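Local coordinates for transcobalamin-1 (Homo sapiens, PDB 4KKI), which binds vitamin B12 with femtomolar affinity and protects it from the acidic environment of the stomach, at residues N124-E129 with Y145-D150; N137-T142 with A394-R399; I334-S339 with T348-L353; L404-E409 with N422-E427. One frame throughout, in Å; residues are numbered along the deposited sequence.

How the contacts relate
Contact 1 pairs helices 118-135 and 144-156 of the N-terminal alpha domain, and contacts 3 and 4 belong to one mixed sheet of the C-terminal beta domain. Contact 2 joins the two domains. Contacts 1 and 2 have centres about 14 Å apart, touch through Glu129, and interleave along the chain, because 137-142 connects the two helices of contact 1. Contacts 3 and 4, centres about 10 Å apart, meet where strands 333-341 and 426-432 run side by side. Contact 3 is nested in the long loop that contact 2 closes, and contact 4 follows. About 41 Å separates the centres of contacts 1 and 3, with cobalamin held between the domains.

Contact 1: N124-E129 with Y145-D150; sequences NKFQAE and YQLSLD
Leu147 sends its CD1 methyl into the angle between two side chains of the facing helix, 3.5 Å from Phe126 CE1 and 3.7 Å from Glu129 CB. Its CG stands anti to the backbone N (chi1 -158°), which carries the branch across toward residues 124-129. The Phe126 ring is met at its CE1 corner, and the two side chains cross at about a right angle. One turn further on, Asp150 takes the neighbouring corner of the same ring: its CB lies 3.5 Å from Phe126 CD1, and its OD2 reaches the ring edge in plane, 3.8 Å from that CD1. The carboxylate is turned steeply against the ring, with 76° between the planes. Asp150 also faces Glu129, with OD2 4.5 Å from Glu129 OE2. No hydrogen bond links the two segments; Ser92 OG, outside them, is hydrogen-bonded to both Glu129 OE2 and Asp150 OD2. Such closeness of two buried carboxylates would tend to raise the proton affinity of one of them. The segment axes approach to 10.4 Å and run roughly antiparallel, at 142°, as expected of consecutive helices in an alpha6-alpha6 barrel. Among the neighbours, helix 92-102 packs beside both segments, touching Lys125 and Asp150; Gln146 hydrogen-bonds cobalamin through NE2 and, through OE1, Ser91 OG and Gly93 N at the start of that helix. On the far side of helix 144-156, helix 185-203 lays Met190 against Tyr145, Ser148 and Leu149.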
# COMPACT_ATOMS: atom_id res chain seq x y z
N ASN A 124 16.31 2.19 13.75
CA ASN A 124 17.53 2.10 12.96
C ASN A 124 17.24 2.04 11.47
O ASN A 124 17.88 2.73 10.68
CB ASN A 124 18.36 0.88 13.39
CG ASN A 124 18.80 0.95 14.84
OD1 ASN A 124 18.93 2.04 15.41
ND2 ASN A 124 19.02 -0.21 15.45
N LYS A 125 16.26 1.23 11.08
CA LYS A 125 15.89 1.10 9.68
C LYS A 125 15.34 2.42 9.15
O LYS A 125 15.61 2.80 8.01
CB LYS A 125 14.87 -0.02 9.48
CG LYS A 125 15.45 -1.42 9.68
CD LYS A 125 14.43 -2.50 9.38
CE LYS A 125 14.99 -3.88 9.64
NZ LYS A 125 16.17 -4.17 8.79
N PHE A 126 14.57 3.12 9.98
CA PHE A 126 14.03 4.42 9.60
C PHE A 126 15.15 5.44 9.43
O PHE A 126 15.11 6.27 8.53
CB PHE A 126 13.00 4.90 10.63
CG PHE A 126 12.55 6.32 10.41
CD1 PHE A 126 11.74 6.65 9.34
CD2 PHE A 126 12.93 7.32 11.29
CE1 PHE A 126 11.33 7.95 9.14
CE2 PHE A 126 12.51 8.62 11.11
CZ PHE A 126 11.71 8.94 10.03
N GLN A 127 16.15 5.37 10.31
CA GLN A 127 17.29 6.27 10.23
C GLN A 127 18.15 5.96 9.01
O GLN A 127 18.78 6.84 8.44
CB GLN A 127 18.13 6.20 11.51
CG GLN A 127 19.15 7.31 11.64
CD GLN A 127 18.52 8.69 11.72
OE1 GLN A 127 17.39 8.84 12.20
NE2 GLN A 127 19.23 9.70 11.24
N ALA A 128 18.16 4.69 8.60
CA ALA A 128 18.89 4.29 7.41
C ALA A 128 18.23 4.88 6.16
O ALA A 128 18.92 5.26 5.21
CB ALA A 128 18.96 2.77 7.30
N GLU A 129 16.91 4.97 6.18
CA GLU A 129 16.16 5.61 5.10
C GLU A 129 16.58 7.08 5.00
O GLU A 129 16.82 7.59 3.90
CB GLU A 129 14.66 5.53 5.36
CG GLU A 129 14.10 4.12 5.42
CD GLU A 129 13.72 3.57 4.06
OE1 GLU A 129 13.97 4.26 3.05
OE2 GLU A 129 13.18 2.44 4.00
N TYR A 145 5.88 6.05 1.13
CA TYR A 145 4.80 5.24 1.67
C TYR A 145 5.30 4.45 2.88
O TYR A 145 4.66 4.43 3.93
CB TYR A 145 4.26 4.30 0.59
CG TYR A 145 3.07 3.47 1.00
CD1 TYR A 145 1.78 3.96 0.86
CD2 TYR A 145 3.24 2.19 1.52
CE1 TYR A 145 0.68 3.20 1.23
CE2 TYR A 145 2.15 1.42 1.89
CZ TYR A 145 0.88 1.93 1.74
OH TYR A 145 -0.20 1.17 2.11
N GLN A 146 6.47 3.83 2.73
CA GLN A 146 7.08 3.09 3.84
C GLN A 146 7.60 4.05 4.91
O GLN A 146 7.50 3.76 6.10
CB GLN A 146 8.21 2.19 3.33
CG GLN A 146 7.75 1.11 2.38
CD GLN A 146 8.77 -0.00 2.22
OE1 GLN A 146 9.62 -0.22 3.08
NE2 GLN A 146 8.69 -0.72 1.10
N LEU A 147 8.14 5.18 4.47
CA LEU A 147 8.63 6.20 5.39
C LEU A 147 7.49 6.68 6.28
O LEU A 147 7.68 6.95 7.47
CB LEU A 147 9.22 7.38 4.63
CG LEU A 147 10.20 8.25 5.40
CD1 LEU A 147 11.51 7.50 5.63
CD2 LEU A 147 10.45 9.56 4.68
N SER A 148 6.29 6.77 5.70
CA SER A 148 5.11 7.17 6.45
C SER A 148 4.69 6.05 7.39
O SER A 148 4.30 6.30 8.53
CB SER A 148 3.96 7.50 5.50
OG SER A 148 4.32 8.54 4.60
N LEU A 149 4.77 4.81 6.90
CA LEU A 149 4.52 3.65 7.73
C LEU A 149 5.46 3.64 8.93
O LEU A 149 5.06 3.31 10.04
CB LEU A 149 4.67 2.35 6.92
CG LEU A 149 3.52 1.93 6.02
CD1 LEU A 149 3.91 0.73 5.17
CD2 LEU A 149 2.29 1.62 6.85
N ASP A 150 6.72 4.02 8.69
CA ASP A 150 7.73 4.05 9.75
C ASP A 150 7.37 5.04 10.85
O ASP A 150 7.35 4.69 12.03
CB ASP A 150 9.10 4.40 9.17
CG ASP A 150 9.60 3.36 8.19
OD1 ASP A 150 9.18 2.19 8.30
OD2 ASP A 150 10.41 3.72 7.31

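Contact 2: N137-T142 with A394-R399; sequences NGTPLT and ANNNDR
Asn396 sets its amide against the carbonyls of Leu141 and Thr142 without hydrogen-bonding either: ND2 is 3.2 Å from Leu141 O but badly angled, and OD1 lies 3.4 Å from Thr142 O, acceptor against acceptor. Indeed no direct hydrogen bond crosses between the segments. A water takes that part, donating to Pro140 O at 3.1 Å and to Asn397 OD1 at 2.5 Å. Beside it the Thr139 CG2 methyl rests against the Asn396 carbonyl, 3.6 Å from its O. With OG1 anti to its carbonyl carbon (chi1 -53°), the hydroxyl of Thr139 turns to the arginine, where it sits 3.3 Å from Arg399 CD, at the edge of the guanidinium and near its plane. The 396-399 type I turn is stiffened by an Asx motif, Asn395 OD1 accepting from Asp398 N at 2.6 Å. With an alanine in place of Asn396, the Leu141 and Thr142 carbonyls would probably lose the amide that packs on them, leaving a gap at the cobalamin pocket. Thr142 O itself is hydrogen-bonded to cobalamin, and its OG1 to Glu129. The contact thus lays the loop between helices 118-135 and 144-156 against the loop leading into strand 400-406, joining alpha and beta domains at the ligand; Asn397 also touches Asn132 of helix 118-135, and Arg399 packs on Tyr433.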
# COMPACT_ATOMS: atom_id res chain seq x y z
N ASN A 137 20.67 12.19 -2.86
CA ASN A 137 19.87 13.25 -3.49
C ASN A 137 18.39 13.25 -3.10
O ASN A 137 17.54 13.72 -3.85
CB ASN A 137 20.04 13.19 -5.02
CG ASN A 137 19.71 14.50 -5.70
OD1 ASN A 137 19.91 15.58 -5.14
ND2 ASN A 137 19.21 14.41 -6.93
N GLY A 138 18.09 12.73 -1.91
CA GLY A 138 16.75 12.77 -1.37
C GLY A 138 15.93 11.51 -1.59
O GLY A 138 14.77 11.45 -1.21
N THR A 139 16.53 10.50 -2.21
CA THR A 139 15.85 9.23 -2.43
C THR A 139 16.08 8.27 -1.27
O THR A 139 17.23 7.95 -0.94
CB THR A 139 16.30 8.55 -3.75
OG1 THR A 139 16.15 9.48 -4.83
CG2 THR A 139 15.46 7.32 -4.03
N PRO A 140 15.00 7.81 -0.63
CA PRO A 140 15.13 6.85 0.47
C PRO A 140 15.51 5.47 -0.04
O PRO A 140 15.61 5.27 -1.25
CB PRO A 140 13.72 6.82 1.07
CG PRO A 140 12.83 7.19 -0.06
CD PRO A 140 13.60 8.18 -0.88
N LEU A 141 15.74 4.53 0.87
CA LEU A 141 16.05 3.15 0.50
C LEU A 141 14.85 2.53 -0.20
O LEU A 141 15.00 1.77 -1.15
CB LEU A 141 16.43 2.33 1.74
CG LEU A 141 17.82 2.59 2.31
CD1 LEU A 141 18.01 1.85 3.63
CD2 LEU A 141 18.89 2.18 1.31
N THR A 142 13.66 2.88 0.28
CA THR A 142 12.42 2.39 -0.31
C THR A 142 11.60 3.52 -0.92
O THR A 142 11.79 3.88 -2.08
CB THR A 142 11.57 1.62 0.71
OG1 THR A 142 11.22 2.50 1.80
CG2 THR A 142 12.33 0.43 1.26
N ALA A 394 15.35 -2.27 -13.27
CA ALA A 394 14.89 -1.11 -12.51
C ALA A 394 15.84 -0.80 -11.36
O ALA A 394 16.37 -1.71 -10.72
CB ALA A 394 13.48 -1.35 -11.98
N ASN A 395 16.06 0.49 -11.10
CA ASN A 395 16.95 0.91 -10.02
C ASN A 395 16.30 1.93 -9.10
O ASN A 395 15.74 2.93 -9.56
CB ASN A 395 18.27 1.46 -10.58
CG ASN A 395 19.29 1.75 -9.49
OD1 ASN A 395 19.39 2.87 -8.99
ND2 ASN A 395 20.05 0.73 -9.11
N ASN A 396 16.37 1.67 -7.80
CA ASN A 396 15.73 2.53 -6.81
C ASN A 396 16.41 3.89 -6.68
O ASN A 396 15.75 4.92 -6.72
CB ASN A 396 15.68 1.82 -5.45
CG ASN A 396 14.43 2.17 -4.67
OD1 ASN A 396 14.03 3.33 -4.59
ND2 ASN A 396 13.80 1.15 -4.09
N ASN A 397 17.73 3.88 -6.54
CA ASN A 397 18.49 5.13 -6.43
C ASN A 397 18.40 5.97 -7.69
O ASN A 397 18.37 7.20 -7.63
CB ASN A 397 19.95 4.85 -6.07
CG ASN A 397 20.13 4.47 -4.61
OD1 ASN A 397 19.48 5.02 -3.72
ND2 ASN A 397 21.01 3.51 -4.36
N ASP A 398 18.35 5.30 -8.84
CA ASP A 398 18.18 5.99 -10.12
C ASP A 398 16.73 6.42 -10.32
O ASP A 398 16.42 7.16 -11.26
CB ASP A 398 18.64 5.10 -11.28
CG ASP A 398 20.12 4.80 -11.24
OD1 ASP A 398 20.88 5.61 -10.68
OD2 ASP A 398 20.52 3.74 -11.76
N ARG A 399 15.85 5.95 -9.44
CA ARG A 399 14.43 6.28 -9.49
C ARG A 399 13.82 5.84 -10.83
O ARG A 399 12.98 6.53 -11.40
CB ARG A 399 14.20 7.77 -9.24
CG ARG A 399 14.99 8.32 -8.05
CD ARG A 399 14.76 9.81 -7.83
NE ARG A 399 13.53 10.08 -7.09
CZ ARG A 399 12.45 10.64 -7.62
NH1 ARG A 399 12.45 11.01 -8.90
NH2 ARG A 399 11.37 10.85 -6.88
O HOH W 1 17.30 3.80 -3.38

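Contact 3: I334-S339 with T348-L353; sequences ISVNYS and TNVTVL. With NAG (2-acetamido-2-deoxy-beta-D-glucopyranose), chain C; NAG (2-acetamido-2-deoxy-beta-D-glucopyranose), chain H.
Thr351 OG1 is gripped from two sides: Ser335 OG donates to it at 2.9 Å, and it donates to O7 of the N-acetylglucosamine (chain C) at 2.8 Å. Its position anti to the carbonyl carbon (chi1 -57°) brings the hydroxyl between serine and sugar. That sugar is bonded to Asn349 ND2, so Thr351, the last residue of the Asn-Val-Thr sequon, holds the acetamide of the glycan its own motif carries. Asn337, across from Asn349 in a non-hydrogen-bonded pair, carries a second N-acetylglucosamine (chain H) on ND2, and both glycans leave from the face that bears Ser335 and Thr351. Antiparallel backbone bonds link the strands, from Ile334 N to Val352 O at 2.7 Å to Thr348 N to Tyr338 O at 3.0 Å; the return bond, Tyr338 N to Thr348 O, is weak. On the other face Ile334, Val336, Val350 and Val352 pack through methyls, with Tyr338 and Thr348 at the end of the row. Val336 CG2 meets Val350 CG2 at 3.6 Å, and Val350 CG1 packs 3.8 Å from Tyr338 CB, while Ile334 CG2 meets Val352 CG2. Helix 358-368 lies under this face, its Val361 touching both Tyr338 and Val350, and Phe373 meets the tyrosine ring. In the beta-domain sheet strand 345-353 forms one edge, and strand 426-432 adjoins strand 333-341 along its other side.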
# COMPACT_ATOMS: atom_id res chain seq x y z
N ILE A 334 -7.25 -14.02 -28.56
CA ILE A 334 -7.28 -12.58 -28.65
C ILE A 334 -5.93 -12.03 -29.08
O ILE A 334 -4.90 -12.67 -28.88
CB ILE A 334 -7.84 -11.97 -27.34
CG1 ILE A 334 -8.94 -10.96 -27.65
CG2 ILE A 334 -6.76 -11.39 -26.44
CD1 ILE A 334 -10.31 -11.47 -27.31
N SER A 335 -5.93 -10.86 -29.69
CA SER A 335 -4.69 -10.26 -30.19
C SER A 335 -4.50 -8.82 -29.71
O SER A 335 -5.46 -8.05 -29.63
CB SER A 335 -4.63 -10.32 -31.72
OG SER A 335 -4.36 -11.63 -32.17
N VAL A 336 -3.25 -8.47 -29.41
CA VAL A 336 -2.93 -7.14 -28.90
C VAL A 336 -1.65 -6.59 -29.52
O VAL A 336 -0.85 -7.32 -30.10
CB VAL A 336 -2.74 -7.16 -27.37
CG1 VAL A 336 -4.06 -7.45 -26.66
CG2 VAL A 336 -1.68 -8.18 -26.98
N ASN A 337 -1.45 -5.28 -29.38
CA ASN A 337 -0.22 -4.63 -29.81
C ASN A 337 0.74 -4.47 -28.64
O ASN A 337 0.72 -3.45 -27.94
CB ASN A 337 -0.53 -3.27 -30.45
CG ASN A 337 0.71 -2.54 -30.91
OD1 ASN A 337 1.71 -3.16 -31.29
ND2 ASN A 337 0.67 -1.21 -30.87
N TYR A 338 1.58 -5.48 -28.42
CA TYR A 338 2.54 -5.46 -27.32
C TYR A 338 3.84 -4.77 -27.70
O TYR A 338 4.51 -5.16 -28.66
CB TYR A 338 2.83 -6.89 -26.85
CG TYR A 338 3.86 -6.98 -25.74
CD1 TYR A 338 3.55 -6.54 -24.46
CD2 TYR A 338 5.12 -7.51 -25.97
CE1 TYR A 338 4.48 -6.63 -23.44
CE2 TYR A 338 6.05 -7.60 -24.96
CZ TYR A 338 5.73 -7.16 -23.69
OH TYR A 338 6.65 -7.25 -22.67
N SER A 339 4.20 -3.75 -26.93
CA SER A 339 5.42 -3.00 -27.21
C SER A 339 6.28 -2.82 -25.96
O SER A 339 5.77 -2.72 -24.85
CB SER A 339 5.09 -1.64 -27.82
OG SER A 339 4.34 -0.83 -26.93
N THR A 348 5.31 -6.18 -31.37
CA THR A 348 4.78 -7.31 -32.12
C THR A 348 3.28 -7.41 -31.88
O THR A 348 2.75 -6.72 -31.01
CB THR A 348 5.41 -8.65 -31.69
OG1 THR A 348 5.47 -8.72 -30.26
CG2 THR A 348 6.81 -8.81 -32.25
N ASN A 349 2.62 -8.26 -32.64
CA ASN A 349 1.26 -8.59 -32.33
C ASN A 349 1.28 -9.98 -31.75
O ASN A 349 1.74 -10.92 -32.38
CB ASN A 349 0.37 -8.50 -33.57
CG ASN A 349 0.84 -9.40 -34.70
OD1 ASN A 349 2.02 -9.45 -35.03
ND2 ASN A 349 -0.10 -10.10 -35.31
N VAL A 350 0.84 -10.11 -30.51
CA VAL A 350 0.80 -11.42 -29.86
C VAL A 350 -0.63 -11.94 -29.79
O VAL A 350 -1.59 -11.16 -29.73
CB VAL A 350 1.43 -11.39 -28.45
CG1 VAL A 350 2.51 -10.32 -28.37
CG2 VAL A 350 0.38 -11.16 -27.38
N THR A 351 -0.78 -13.25 -29.81
CA THR A 351 -2.09 -13.85 -29.71
C THR A 351 -2.13 -14.78 -28.51
O THR A 351 -1.32 -15.69 -28.39
CB THR A 351 -2.47 -14.60 -31.00
OG1 THR A 351 -2.40 -13.70 -32.11
CG2 THR A 351 -3.87 -15.14 -30.91
N VAL A 352 -3.08 -14.52 -27.62
CA VAL A 352 -3.23 -15.30 -26.40
C VAL A 352 -4.67 -15.77 -26.22
O VAL A 352 -5.59 -15.22 -26.83
CB VAL A 352 -2.81 -14.49 -25.16
CG1 VAL A 352 -1.30 -14.27 -25.15
CG2 VAL A 352 -3.55 -13.16 -25.12
N LEU A 353 -4.86 -16.78 -25.38
CA LEU A 353 -6.19 -17.26 -25.05
C LEU A 353 -6.97 -16.15 -24.38
O LEU A 353 -6.41 -15.37 -23.62
CB LEU A 353 -6.11 -18.47 -24.12
CG LEU A 353 -5.37 -19.69 -24.66
CD1 LEU A 353 -4.84 -20.56 -23.53
CD2 LEU A 353 -6.27 -20.50 -25.58
C1 NAG C . 0.20 -11.00 -36.41
C2 NAG C . 0.07 -12.53 -36.51
C3 NAG C . 0.24 -13.14 -37.90
C4 NAG C . -0.33 -12.23 -38.96
C5 NAG C . 0.34 -10.88 -38.82
C6 NAG C . -0.06 -9.97 -39.97
C7 NAG C . 0.73 -13.41 -34.36
C8 NAG C . 1.75 -14.22 -33.61
N2 NAG C . 1.04 -13.12 -35.61
O3 NAG C . -0.46 -14.38 -37.97
O4 NAG C . -0.05 -12.78 -40.24
O5 NAG C . -0.12 -10.31 -37.61
O6 NAG C . -1.44 -9.64 -39.86
O7 NAG C . -0.32 -13.05 -33.85
C1 NAG H . 1.52 -0.65 -31.88
C2 NAG H . 0.79 0.39 -32.73
C3 NAG H . 1.70 0.95 -33.81
C4 NAG H . 2.99 1.46 -33.19
C5 NAG H . 3.62 0.41 -32.29
C6 NAG H . 4.82 1.01 -31.57
C7 NAG H . -1.58 0.44 -33.24
C8 NAG H . -2.57 0.17 -34.33
N2 NAG H . -0.41 -0.18 -33.32
O3 NAG H . 1.05 2.00 -34.49
O4 NAG H . 3.90 1.81 -34.21
O5 NAG H . 2.70 -0.09 -31.34
O6 NAG H . 5.33 0.07 -30.65
O7 NAG H . -1.87 1.22 -32.32

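Contact 4: L404-E409 with N422-E427; sequences LLSGGE and NGENLE. With NAG (2-acetamido-2-deoxy-beta-D-glucopyranose), chain H.
Glu424 runs out along Ser406, starting with its CB 4.1 Å from Ser406 OG. Its CG comes to 3.3 Å from that same Ser406 OG, and CD to 3.1 Å. At the tip, OE1 accepts a hydrogen bond from the Ser406 OG hydroxyl at 2.5 Å. The chain is extended beyond CG (chi2 -172°), which brings the carboxylate alongside the hydroxyl, and the serine donor stands well above the carboxylate plane, 52° out of it. OE1 is also hydrogen-bonded to Tyr418 OH, while OE2 takes the backbone N of Arg421. Ser406 OG accepts in return from a water that itself receives Asn425 N at 2.7 Å, so the hydroxyl both gives and takes. A leucine in place of Glu424 would probably leave the Ser406 and Tyr418 hydroxyls without their shared acceptor. Behind these groups the backbones pair antiparallel: Leu405 N donates to Glu427 O at 2.8 Å, Glu427 N to Leu405 O, and Gly407 N to Asn425 O at 2.9 Å. A second water donates to Asn425 O and accepts from Gly408 N at 2.8 Å, linking the type I' turn of Ser406 to Glu409, whose two glycines take positive phi, to the inverse gamma turn centred on Asn425. Glu427 OE2 forms salt bridges with Arg341 and Arg429. Leu404 N is hydrogen-bonded to cobalamin. With two hydroxyls on OE1 and a backbone N-H on OE2, the surroundings of the Glu424 carboxylate are consistent with a charged group.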
# COMPACT_ATOMS: atom_id res chain seq x y z
N LEU A 404 3.69 -0.36 -16.71
CA LEU A 404 2.75 -1.10 -17.54
C LEU A 404 1.64 -0.18 -18.02
O LEU A 404 1.01 0.51 -17.22
CB LEU A 404 2.17 -2.28 -16.77
CG LEU A 404 3.17 -3.17 -16.03
CD1 LEU A 404 2.45 -4.33 -15.37
CD2 LEU A 404 4.27 -3.68 -16.97
N LEU A 405 1.39 -0.17 -19.33
CA LEU A 405 0.38 0.72 -19.90
C LEU A 405 -0.52 0.03 -20.92
O LEU A 405 -0.13 -0.95 -21.55
CB LEU A 405 1.03 1.95 -20.55
CG LEU A 405 1.91 2.84 -19.68
CD1 LEU A 405 3.37 2.42 -19.79
CD2 LEU A 405 1.74 4.31 -20.05
N SER A 406 -1.73 0.55 -21.06
CA SER A 406 -2.64 0.11 -22.11
C SER A 406 -3.26 1.33 -22.77
O SER A 406 -4.01 2.07 -22.13
CB SER A 406 -3.73 -0.79 -21.53
OG SER A 406 -4.65 -1.17 -22.54
N GLY A 407 -2.94 1.55 -24.04
CA GLY A 407 -3.44 2.70 -24.75
C GLY A 407 -2.86 3.99 -24.20
O GLY A 407 -3.51 5.03 -24.20
N GLY A 408 -1.62 3.91 -23.72
CA GLY A 408 -0.92 5.07 -23.21
C GLY A 408 -1.28 5.43 -21.78
O GLY A 408 -0.79 6.42 -21.24
N GLU A 409 -2.14 4.62 -21.16
CA GLU A 409 -2.56 4.86 -19.78
C GLU A 409 -1.99 3.79 -18.84
O GLU A 409 -2.05 2.60 -19.14
CB GLU A 409 -4.09 4.85 -19.69
CG GLU A 409 -4.79 5.87 -20.59
CD GLU A 409 -4.96 7.22 -19.93
OE1 GLU A 409 -4.50 7.39 -18.77
OE2 GLU A 409 -5.55 8.12 -20.56
N ASN A 422 -9.15 -7.49 -26.64
CA ASN A 422 -8.81 -7.46 -28.05
C ASN A 422 -8.49 -6.06 -28.57
O ASN A 422 -9.22 -5.11 -28.30
CB ASN A 422 -9.95 -8.06 -28.88
CG ASN A 422 -9.50 -8.51 -30.25
OD1 ASN A 422 -8.39 -9.00 -30.43
ND2 ASN A 422 -10.37 -8.33 -31.24
N GLY A 423 -7.39 -5.95 -29.31
CA GLY A 423 -7.00 -4.69 -29.92
C GLY A 423 -6.39 -3.69 -28.96
O GLY A 423 -6.35 -2.50 -29.24
N GLU A 424 -5.91 -4.19 -27.82
CA GLU A 424 -5.30 -3.32 -26.82
C GLU A 424 -3.84 -3.00 -27.15
O GLU A 424 -3.07 -3.88 -27.53
CB GLU A 424 -5.39 -3.96 -25.44
CG GLU A 424 -6.34 -3.25 -24.49
CD GLU A 424 -6.25 -3.78 -23.07
OE1 GLU A 424 -6.36 -2.97 -22.13
OE2 GLU A 424 -6.06 -5.00 -22.90
N ASN A 425 -3.48 -1.73 -27.02
CA ASN A 425 -2.09 -1.31 -27.16
C ASN A 425 -1.32 -1.49 -25.85
O ASN A 425 -1.14 -0.53 -25.10
CB ASN A 425 -2.00 0.14 -27.62
CG ASN A 425 -2.54 0.34 -29.03
OD1 ASN A 425 -2.40 -0.53 -29.88
ND2 ASN A 425 -3.16 1.49 -29.26
N LEU A 426 -0.89 -2.71 -25.57
CA LEU A 426 -0.15 -3.01 -24.35
C LEU A 426 1.29 -2.54 -24.47
O LEU A 426 1.93 -2.72 -25.50
CB LEU A 426 -0.19 -4.51 -24.07
CG LEU A 426 -1.58 -5.13 -24.00
CD1 LEU A 426 -1.48 -6.61 -23.70
CD2 LEU A 426 -2.43 -4.42 -22.96
N GLU A 427 1.81 -1.96 -23.39
CA GLU A 427 3.16 -1.42 -23.42
C GLU A 427 3.85 -1.54 -22.07
O GLU A 427 3.26 -1.26 -21.03
CB GLU A 427 3.13 0.04 -23.87
CG GLU A 427 4.50 0.71 -23.90
CD GLU A 427 4.41 2.16 -24.33
OE1 GLU A 427 3.34 2.58 -24.82
OE2 GLU A 427 5.41 2.89 -24.16
C1 NAG H . 1.52 -0.65 -31.88
C2 NAG H . 0.79 0.39 -32.73
C3 NAG H . 1.70 0.95 -33.81
C4 NAG H . 2.99 1.46 -33.19
C5 NAG H . 3.62 0.41 -32.29
C6 NAG H . 4.82 1.01 -31.57
C7 NAG H . -1.58 0.44 -33.24
C8 NAG H . -2.57 0.17 -34.33
N2 NAG H . -0.41 -0.18 -33.32
O3 NAG H . 1.05 2.00 -34.49
O4 NAG H . 3.90 1.81 -34.21
O5 NAG H . 2.70 -0.09 -31.34
O6 NAG H . 5.33 0.07 -30.65
O7 NAG H . -1.87 1.22 -32.32
O HOH W 2 -5.18 -0.17 -25.62
O HOH W 3 -0.06 1.62 -24.16